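Long-range contact in probable amino acid aminotransferase (Mycobacterium tuberculosis, PDB 6Q1S), which is probably an amino acid aminotransferase of class IV, seen here with 4'-deoxy-4'-aminopyridoxal-5'-phosphate and 2-oxoglutaric acid bound: residues Y181-I192 / C204-L215. Numbering follows the deposited sequence.
Sequences YVLEGPRSTVVI and CLLTPPPWYPIL. With PMP (4'-deoxy-4'-aminopyridoxal-5'-phosphate), chain G; AKG (2-oxoglutaric acid), chain H.
Glu184 carries CG between its backbone N and carbonyl carbon (chi1 65°), and its chain runs extended from there past Ile214, the two side chains pointing opposite ways. This brings the carboxylate to the backbone N of Leu215, in the PMP pocket of this class IV aminotransferase fold. Leu215 N donates to Glu184 OE2 at 3.0 Å, meeting it from above the carboxylate plane. Glu184 OE2 also lies 3.0 Å from N1 of PMP. The backbone bond thus probably helps to position the carboxylate at the pyridine nitrogen. Leu215 CD2 packs on the PMP methyl carbon C2A.

The segments also pair as a beta hairpin, strands 189-194 and 204-207, with Thr189 at the PMP pocket. Ile192 and Leu206 form an antiparallel hydrogen-bonded pair, and Ile192 CG1 packs on Leu206 CB. Strand 249-254 flanks the first strand, and strand 233-236 the second. Next to this pair, Thr207 OG1, anti to the backbone N (chi1 -175°), donates to Val190 O at 3.2 Å. Pro208 follows, with CG against the carbonyl oxygens of Val182 and Leu183.

Pro209 to Tyr212 make a type I beta turn, and an inverse gamma turn centred on Pro213 leads back to the pocket. Leu183 packs against this part of the chain, with CB on Ile214 CG2 and CD2 3.8 Å from Tyr212 CD2. The Tyr212 ring receives Val182 O at its edge, in plane. Pro209 CG lies over one face of that ring, toward its rim, and Tyr212 OH lies 3.6 Å from Tyr181 CG.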
loop_
_atom_site.group_PDB
_atom_site.type_symbol
_atom_site.label_atom_id
_atom_site.label_comp_id
_atom_site.label_asym_id
_atom_site.label_seq_id
_atom_site.Cartn_x
_atom_site.Cartn_y
_atom_site.Cartn_z
ATOM N N TYR B 181 10.929 19.632 -5.248
ATOM C CA TYR B 181 11.781 18.873 -6.150
ATOM C C TYR B 181 10.990 17.748 -6.807
ATOM O O TYR B 181 10.095 17.156 -6.197
ATOM C CB TYR B 181 12.986 18.296 -5.394
ATOM C CG TYR B 181 13.911 19.364 -4.843
ATOM C CD1 TYR B 181 13.843 19.740 -3.507
ATOM C CD2 TYR B 181 14.841 20.000 -5.653
ATOM C CE1 TYR B 181 14.672 20.716 -2.993
ATOM C CE2 TYR B 181 15.677 20.981 -5.145
ATOM C CZ TYR B 181 15.586 21.334 -3.814
ATOM O OH TYR B 181 16.417 22.309 -3.308
ATOM N N VAL B 182 11.332 17.458 -8.062
ATOM C CA VAL B 182 10.661 16.396 -8.804
ATOM C C VAL B 182 11.071 15.038 -8.248
ATOM O O VAL B 182 12.261 14.770 -8.026
ATOM C CB VAL B 182 10.977 16.506 -10.303
ATOM C CG1 VAL B 182 10.346 15.346 -11.068
ATOM C CG2 VAL B 182 10.471 17.829 -10.846
ATOM N N LEU B 183 10.083 14.171 -8.024
ATOM C CA LEU B 183 10.336 12.841 -7.490
ATOM C C LEU B 183 10.259 11.786 -8.590
ATOM O O LEU B 183 11.284 11.406 -9.166
ATOM C CB LEU B 183 9.339 12.522 -6.374
ATOM C CG LEU B 183 9.463 13.366 -5.104
ATOM C CD1 LEU B 183 8.348 13.036 -4.127
ATOM C CD2 LEU B 183 10.818 13.137 -4.460
ATOM N N GLU B 184 9.053 11.319 -8.893
ATOM C CA GLU B 184 8.851 10.280 -9.895
ATOM C C GLU B 184 7.376 10.273 -10.274
ATOM O O GLU B 184 6.596 11.116 -9.825
ATOM C CB GLU B 184 9.296 8.910 -9.376
ATOM C CG GLU B 184 8.464 8.397 -8.211
ATOM C CD GLU B 184 8.913 7.033 -7.721
ATOM O OE1 GLU B 184 8.431 6.599 -6.652
ATOM O OE2 GLU B 184 9.745 6.394 -8.399
ATOM N N GLY B 185 6.999 9.315 -11.116
ATOM C CA GLY B 185 5.606 9.073 -11.401
ATOM C C GLY B 185 5.064 7.952 -10.539
ATOM O O GLY B 185 5.820 7.165 -9.961
ATOM N N PRO B 186 3.736 7.845 -10.445
ATOM C CA PRO B 186 3.140 6.722 -9.701
ATOM C C PRO B 186 3.420 5.365 -10.326
ATOM O O PRO B 186 3.207 4.340 -9.666
ATOM C CB PRO B 186 1.641 7.046 -9.712
ATOM C CG PRO B 186 1.459 7.952 -10.890
ATOM C CD PRO B 186 2.713 8.768 -10.966
ATOM N N ARG B 187 3.885 5.328 -11.581
ATOM C CA ARG B 187 4.209 4.060 -12.224
ATOM C C ARG B 187 5.349 4.208 -13.229
ATOM O O ARG B 187 5.481 3.360 -14.120
ATOM C CB ARG B 187 2.969 3.482 -12.922
ATOM C CG ARG B 187 2.383 4.385 -13.998
ATOM C CD ARG B 187 1.151 3.760 -14.628
ATOM N NE ARG B 187 0.447 4.683 -15.513
ATOM C CZ ARG B 187 -0.821 4.536 -15.888
ATOM N NH1 ARG B 187 -1.526 3.497 -15.458
ATOM N NH2 ARG B 187 -1.384 5.425 -16.695
ATOM N N SER B 188 6.178 5.243 -13.111
ATOM C CA SER B 188 7.200 5.501 -14.115
ATOM C C SER B 188 8.302 6.362 -13.516
ATOM O O SER B 188 8.177 6.895 -12.410
ATOM C CB SER B 188 6.595 6.183 -15.346
ATOM O OG SER B 188 5.721 7.230 -14.960
ATOM N N THR B 189 9.388 6.487 -14.273
ATOM C CA THR B 189 10.545 7.290 -13.908
ATOM C C THR B 189 10.584 8.540 -14.775
ATOM O O THR B 189 10.355 8.473 -15.987
ATOM C CB THR B 189 11.844 6.492 -14.077
ATOM O OG1 THR B 189 11.814 5.342 -13.221
ATOM C CG2 THR B 189 13.055 7.345 -13.733
ATOM N N VAL B 190 10.869 9.679 -14.151
ATOM C CA VAL B 190 10.898 10.960 -14.847
ATOM C C VAL B 190 12.292 11.179 -15.423
ATOM O O VAL B 190 13.283 11.207 -14.686
ATOM C CB VAL B 190 10.506 12.112 -13.911
ATOM C CG1 VAL B 190 10.616 13.443 -14.638
ATOM C CG2 VAL B 190 9.095 11.907 -13.389
ATOM N N VAL B 191 12.367 11.317 -16.743
ATOM C CA VAL B 191 13.600 11.650 -17.444
ATOM C C VAL B 191 13.327 12.869 -18.311
ATOM O O VAL B 191 12.326 12.905 -19.036
ATOM C CB VAL B 191 14.116 10.478 -18.299
ATOM C CG1 VAL B 191 15.335 10.900 -19.101
ATOM C CG2 VAL B 191 14.447 9.286 -17.418
ATOM N N ILE B 192 14.212 13.860 -18.242
ATOM C CA ILE B 192 14.083 15.073 -19.035
ATOM C C ILE B 192 15.293 15.180 -19.955
ATOM O O ILE B 192 16.276 14.454 -19.819
ATOM C CB ILE B 192 13.951 16.341 -18.170
ATOM C CG1 ILE B 192 15.208 16.545 -17.326
ATOM C CG2 ILE B 192 12.721 16.252 -17.280
ATOM C CD1 ILE B 192 15.454 17.986 -16.948
ATOM N N CYS B 204 21.758 16.622 -22.836
ATOM C CA CYS B 204 21.950 15.891 -21.596
ATOM C C CYS B 204 20.602 15.455 -21.044
ATOM O O CYS B 204 19.632 16.218 -21.061
ATOM C CB CYS B 204 22.687 16.755 -20.562
ATOM S SG CYS B 204 22.622 16.138 -18.868
ATOM N N LEU B 205 20.553 14.213 -20.574
ATOM C CA LEU B 205 19.351 13.614 -20.013
ATOM C C LEU B 205 19.509 13.550 -18.500
ATOM O O LEU B 205 20.555 13.125 -17.998
ATOM C CB LEU B 205 19.118 12.215 -20.589
ATOM C CG LEU B 205 19.035 12.117 -22.115
ATOM C CD1 LEU B 205 19.074 10.662 -22.561
ATOM C CD2 LEU B 205 17.786 12.808 -22.635
ATOM N N LEU B 206 18.472 13.966 -17.781
ATOM C CA LEU B 206 18.532 14.056 -16.331
ATOM C C LEU B 206 17.393 13.274 -15.698
ATOM O O LEU B 206 16.346 13.044 -16.307
ATOM C CB LEU B 206 18.483 15.516 -15.860
ATOM C CG LEU B 206 19.635 16.407 -16.317
ATOM C CD1 LEU B 206 19.422 17.837 -15.851
ATOM C CD2 LEU B 206 20.952 15.862 -15.791
ATOM N N THR B 207 17.623 12.872 -14.451
ATOM C CA THR B 207 16.667 12.108 -13.668
ATOM C C THR B 207 16.922 12.415 -12.201
ATOM O O THR B 207 18.050 12.763 -11.831
ATOM C CB THR B 207 16.798 10.599 -13.937
ATOM O OG1 THR B 207 15.768 9.888 -13.238
ATOM C CG2 THR B 207 18.148 10.087 -13.476
ATOM N N PRO B 208 15.895 12.342 -11.356
ATOM C CA PRO B 208 16.096 12.638 -9.941
ATOM C C PRO B 208 17.086 11.674 -9.319
ATOM O O PRO B 208 17.226 10.520 -9.765
ATOM C CB PRO B 208 14.691 12.473 -9.346
ATOM C CG PRO B 208 13.786 12.809 -10.479
ATOM C CD PRO B 208 14.466 12.271 -11.706
ATOM N N PRO B 209 17.795 12.105 -8.280
ATOM C CA PRO B 209 18.847 11.275 -7.694
ATOM C C PRO B 209 18.259 10.136 -6.882
ATOM O O PRO B 209 17.121 10.227 -6.398
ATOM C CB PRO B 209 19.611 12.262 -6.803
ATOM C CG PRO B 209 18.607 13.285 -6.433
ATOM C CD PRO B 209 17.665 13.405 -7.599
ATOM N N PRO B 210 19.008 9.043 -6.707
ATOM C CA PRO B 210 18.420 7.843 -6.094
ATOM C C PRO B 210 18.156 7.966 -4.605
ATOM O O PRO B 210 17.325 7.210 -4.085
ATOM C CB PRO B 210 19.470 6.761 -6.371
ATOM C CG PRO B 210 20.755 7.512 -6.465
ATOM C CD PRO B 210 20.417 8.838 -7.087
ATOM N N TRP B 211 18.816 8.885 -3.899
ATOM C CA TRP B 211 18.542 9.018 -2.475
ATOM C C TRP B 211 17.198 9.673 -2.194
ATOM O O TRP B 211 16.794 9.742 -1.027
ATOM C CB TRP B 211 19.670 9.789 -1.781
ATOM C CG TRP B 211 20.047 11.088 -2.421
ATOM C CD1 TRP B 211 19.478 12.308 -2.198
ATOM C CD2 TRP B 211 21.077 11.298 -3.392
ATOM N NE1 TRP B 211 20.095 13.266 -2.965
ATOM C CE2 TRP B 211 21.080 12.671 -3.709
ATOM C CE3 TRP B 211 21.999 10.457 -4.025
ATOM C CZ2 TRP B 211 21.970 13.223 -4.629
ATOM C CZ3 TRP B 211 22.879 11.007 -4.939
ATOM C CH2 TRP B 211 22.857 12.376 -5.234
ATOM N N TYR B 212 16.497 10.147 -3.223
ATOM C CA TYR B 212 15.128 10.593 -3.048
ATOM C C TYR B 212 14.227 9.411 -2.688
ATOM O O TYR B 212 14.535 8.262 -3.014
ATOM C CB TYR B 212 14.609 11.256 -4.323
ATOM C CG TYR B 212 15.061 12.684 -4.540
ATOM C CD1 TYR B 212 16.050 13.258 -3.752
ATOM C CD2 TYR B 212 14.471 13.467 -5.524
ATOM C CE1 TYR B 212 16.453 14.570 -3.956
ATOM C CE2 TYR B 212 14.864 14.774 -5.732
ATOM C CZ TYR B 212 15.854 15.321 -4.947
ATOM O OH TYR B 212 16.241 16.623 -5.157
ATOM N N PRO B 213 13.099 9.668 -2.014
ATOM C CA PRO B 213 12.164 8.580 -1.693
ATOM C C PRO B 213 11.432 8.050 -2.918
ATOM O O PRO B 213 10.206 8.166 -3.002
ATOM C CB PRO B 213 11.192 9.237 -0.705
ATOM C CG PRO B 213 11.240 10.689 -1.051
ATOM C CD PRO B 213 12.661 10.958 -1.451
ATOM N N ILE B 214 12.161 7.465 -3.869
ATOM C CA ILE B 214 11.590 7.012 -5.132
ATOM C C ILE B 214 12.152 5.636 -5.469
ATOM O O ILE B 214 13.113 5.161 -4.859
ATOM C CB ILE B 214 11.868 7.995 -6.290
ATOM C CG1 ILE B 214 13.369 8.104 -6.555
ATOM C CG2 ILE B 214 11.284 9.366 -5.989
ATOM C CD1 ILE B 214 13.708 8.943 -7.768
ATOM N N LEU B 215 11.536 4.999 -6.461
ATOM C CA LEU B 215 12.038 3.736 -6.978
ATOM C C LEU B 215 13.141 3.978 -8.002
ATOM O O LEU B 215 13.132 4.969 -8.737
ATOM C CB LEU B 215 10.911 2.923 -7.622
ATOM C CG LEU B 215 9.863 2.170 -6.789
ATOM C CD1 LEU B 215 10.502 1.012 -6.039
ATOM C CD2 LEU B 215 9.091 3.073 -5.827
HETATM N N1 PMP G . 8.457 4.321 -10.199
HETATM C C2 PMP G . 7.427 3.572 -9.738
HETATM C C2A PMP G . 6.700 3.981 -8.483
HETATM C C3 PMP G . 7.010 2.346 -10.465
HETATM O O3 PMP G . 5.979 1.577 -10.022
HETATM C C4 PMP G . 7.759 1.993 -11.692
HETATM C C4A PMP G . 7.412 0.767 -12.502
HETATM N N4A PMP G . 6.035 0.891 -13.013
HETATM C C5 PMP G . 8.865 2.896 -12.090
HETATM C C6 PMP G . 9.149 4.014 -11.310
HETATM C C5A PMP G . 9.679 2.599 -13.331
HETATM O O4P PMP G . 10.425 1.400 -13.135
HETATM P P PMP G . 10.766 0.434 -14.377
HETATM O O1P PMP G . 9.467 -0.041 -14.984
HETATM O O2P PMP G . 11.564 1.213 -15.396
HETATM O O3P PMP G . 11.567 -0.746 -13.882
HETATM C C1 AKG H . 2.548 0.384 -16.483
HETATM O O1 AKG H . 1.703 1.234 -16.838
HETATM O O2 AKG H . 3.413 -0.057 -17.272
HETATM C C2 AKG H . 2.527 -0.108 -15.108
HETATM O O5 AKG H . 3.530 -0.025 -14.416
HETATM C C3 AKG H . 1.262 -0.711 -14.543
HETATM C C4 AKG H . 0.421 0.386 -13.901
HETATM C C5 AKG H . -1.020 0.249 -14.328
HETATM O O3 AKG H . -1.348 -0.758 -14.993
HETATM O O4 AKG H . -1.828 1.147 -14.008
#